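Local coordinates for protein 4-oxalocrotonate tautomerase family enzyme (Burkholderia sp. RPE67, PDB 6VVM) that belongs to the tautomerase superfamily as a trimeric 4-oxalocrotonate tautomerase family enzyme whose chain carries two beta-alpha-beta units, at residues A[64-69]-A[82-87]. Sequence-based numbering, arbitrary orientation.
Sequences IIAILI and AHLSET
Ile64 and Leu84 form the closest CA pair between strand segment 64-69 and helix segment 82-87, 7.7 Å apart; no hydrogen bond joins the two segments, and the contacts within 4.5 Å across them are between apolar side chains. Within the helix, Glu86 N donates to Ala82 O and Thr87 N to His83 O, both at 3.0 Å. Alternation along the strand sends the CB atoms of Ile64 and Ala66 toward the helix, whereas the CB of Ile65 points away; the Ile65 side chain packs on Ile65 of the second subunit. Strand 63-69, helix 74-92 and strand 100-106, the two strands parallel neighbours in the sheet, make a beta-alpha-beta unit of the tautomerase fold; the helix covers one face and another subunit meets the other. Leu84 bridges the two inward strand residues with one methyl: its CD1 lies 4.1 Å from Ile64 CG2 and equally 4.1 Å from Ala66 CB. On Ile64 the touching branch is CG2, set opposite the backbone N by a chi1 of -54°, while CG1 sits beside that N. Leu84 crosses Ile64 at a slant, and the buried interface is small, 130 Å² over both sides. Leu3 of strand 2-8 touches both Ala66 and Leu84, and Thr27 of helix 13-31 also packs against Leu84.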
loop_
_atom_site.group_PDB
_atom_site.type_symbol
_atom_site.label_atom_id
_atom_site.label_comp_id
_atom_site.label_asym_id
_atom_site.label_seq_id
_atom_site.Cartn_x
_atom_site.Cartn_y
_atom_site.Cartn_z
ATOM N N ILE A 64 -5.063 -8.215 4.610
ATOM C CA ILE A 64 -4.868 -7.149 5.589
ATOM C C ILE A 64 -3.395 -6.785 5.605
ATOM O O ILE A 64 -2.540 -7.645 5.845
ATOM C CB ILE A 64 -5.340 -7.560 6.992
ATOM C CG1 ILE A 64 -6.795 -8.049 6.982
ATOM C CG2 ILE A 64 -5.206 -6.375 7.927
ATOM C CD1 ILE A 64 -6.962 -9.592 6.902
ATOM N N ILE A 65 -3.094 -5.511 5.362
ATOM C CA ILE A 65 -1.755 -4.979 5.545
ATOM C C ILE A 65 -1.742 -4.184 6.838
ATOM O O ILE A 65 -2.583 -3.295 7.036
ATOM C CB ILE A 65 -1.331 -4.108 4.352
ATOM C CG1 ILE A 65 -1.368 -4.932 3.064
ATOM C CG2 ILE A 65 0.042 -3.492 4.588
ATOM C CD1 ILE A 65 -1.301 -4.093 1.796
ATOM N N ALA A 66 -0.810 -4.518 7.723
ATOM C CA ALA A 66 -0.674 -3.869 9.023
ATOM C C ALA A 66 0.699 -3.229 9.094
ATOM O O ALA A 66 1.715 -3.926 9.000
ATOM C CB ALA A 66 -0.852 -4.868 10.168
ATOM N N ILE A 67 0.725 -1.912 9.269
ATOM C CA ILE A 67 1.957 -1.140 9.321
ATOM C C ILE A 67 2.221 -0.727 10.760
ATOM O O ILE A 67 1.417 -0.005 11.364
ATOM C CB ILE A 67 1.881 0.082 8.402
ATOM C CG1 ILE A 67 1.581 -0.395 6.974
ATOM C CG2 ILE A 67 3.179 0.872 8.488
ATOM C CD1 ILE A 67 1.591 0.695 5.925
ATOM N N LEU A 68 3.361 -1.169 11.293
ATOM C CA LEU A 68 3.740 -0.978 12.693
ATOM C C LEU A 68 5.097 -0.303 12.780
ATOM O O LEU A 68 5.961 -0.532 11.933
ATOM C CB LEU A 68 3.837 -2.317 13.427
ATOM C CG LEU A 68 2.691 -3.316 13.295
ATOM C CD1 LEU A 68 3.078 -4.630 13.960
ATOM C CD2 LEU A 68 1.452 -2.739 13.939
ATOM N N ILE A 69 5.313 0.496 13.833
ATOM C CA ILE A 69 6.674 0.940 14.093
ATOM C C ILE A 69 7.477 -0.266 14.551
ATOM O O ILE A 69 6.983 -1.100 15.321
ATOM C CB ILE A 69 6.719 2.086 15.121
ATOM C CG1 ILE A 69 6.016 3.324 14.559
ATOM C CG2 ILE A 69 8.172 2.462 15.416
ATOM C CD1 ILE A 69 6.057 4.550 15.475
ATOM N N ALA A 82 -3.048 -13.749 14.123
ATOM C CA ALA A 82 -4.158 -14.616 14.506
ATOM C C ALA A 82 -5.424 -13.803 14.751
ATOM O O ALA A 82 -6.509 -14.176 14.296
ATOM C CB ALA A 82 -3.780 -15.424 15.747
ATOM N N HIS A 83 -5.295 -12.671 15.446
ATOM C CA HIS A 83 -6.461 -11.872 15.816
ATOM C C HIS A 83 -7.052 -11.142 14.620
ATOM O O HIS A 83 -8.276 -11.077 14.476
ATOM C CB HIS A 83 -6.086 -10.864 16.903
ATOM C CG HIS A 83 -6.082 -11.430 18.293
ATOM N ND1 HIS A 83 -7.122 -11.236 19.178
ATOM C CD2 HIS A 83 -5.146 -12.146 18.964
ATOM C CE1 HIS A 83 -6.832 -11.820 20.330
ATOM N NE2 HIS A 83 -5.637 -12.373 20.228
ATOM N N LEU A 84 -6.211 -10.548 13.771
ATOM C CA LEU A 84 -6.746 -9.860 12.599
ATOM C C LEU A 84 -7.444 -10.849 11.680
ATOM O O LEU A 84 -8.527 -10.561 11.153
ATOM C CB LEU A 84 -5.630 -9.113 11.855
ATOM C CG LEU A 84 -4.932 -7.928 12.564
ATOM C CD1 LEU A 84 -3.810 -7.338 11.669
ATOM C CD2 LEU A 84 -5.931 -6.846 12.942
ATOM N N SER A 85 -6.857 -12.040 11.524
ATOM C CA SER A 85 -7.398 -13.055 10.624
ATOM C C SER A 85 -8.750 -13.546 11.130
ATOM O O SER A 85 -9.738 -13.531 10.389
ATOM C CB SER A 85 -6.424 -14.230 10.499
ATOM O OG SER A 85 -5.187 -13.837 9.929
ATOM N N GLU A 86 -8.814 -13.956 12.409
ATOM C CA GLU A 86 -10.068 -14.450 12.985
ATOM C C GLU A 86 -11.149 -13.378 12.967
ATOM O O GLU A 86 -12.306 -13.669 12.650
ATOM C CB GLU A 86 -9.841 -14.945 14.415
ATOM C CG GLU A 86 -11.144 -15.180 15.194
ATOM C CD GLU A 86 -11.969 -16.316 14.603
ATOM O OE1 GLU A 86 -11.377 -17.222 13.980
ATOM O OE2 GLU A 86 -13.213 -16.304 14.745
ATOM N N THR A 87 -10.784 -12.128 13.291
ATOM C CA THR A 87 -11.746 -11.025 13.263
ATOM C C THR A 87 -12.275 -10.800 11.852
ATOM O O THR A 87 -13.487 -10.670 11.634
ATOM C CB THR A 87 -11.101 -9.734 13.777
ATOM O OG1 THR A 87 -10.815 -9.837 15.184
ATOM C CG2 THR A 87 -12.044 -8.558 13.545
#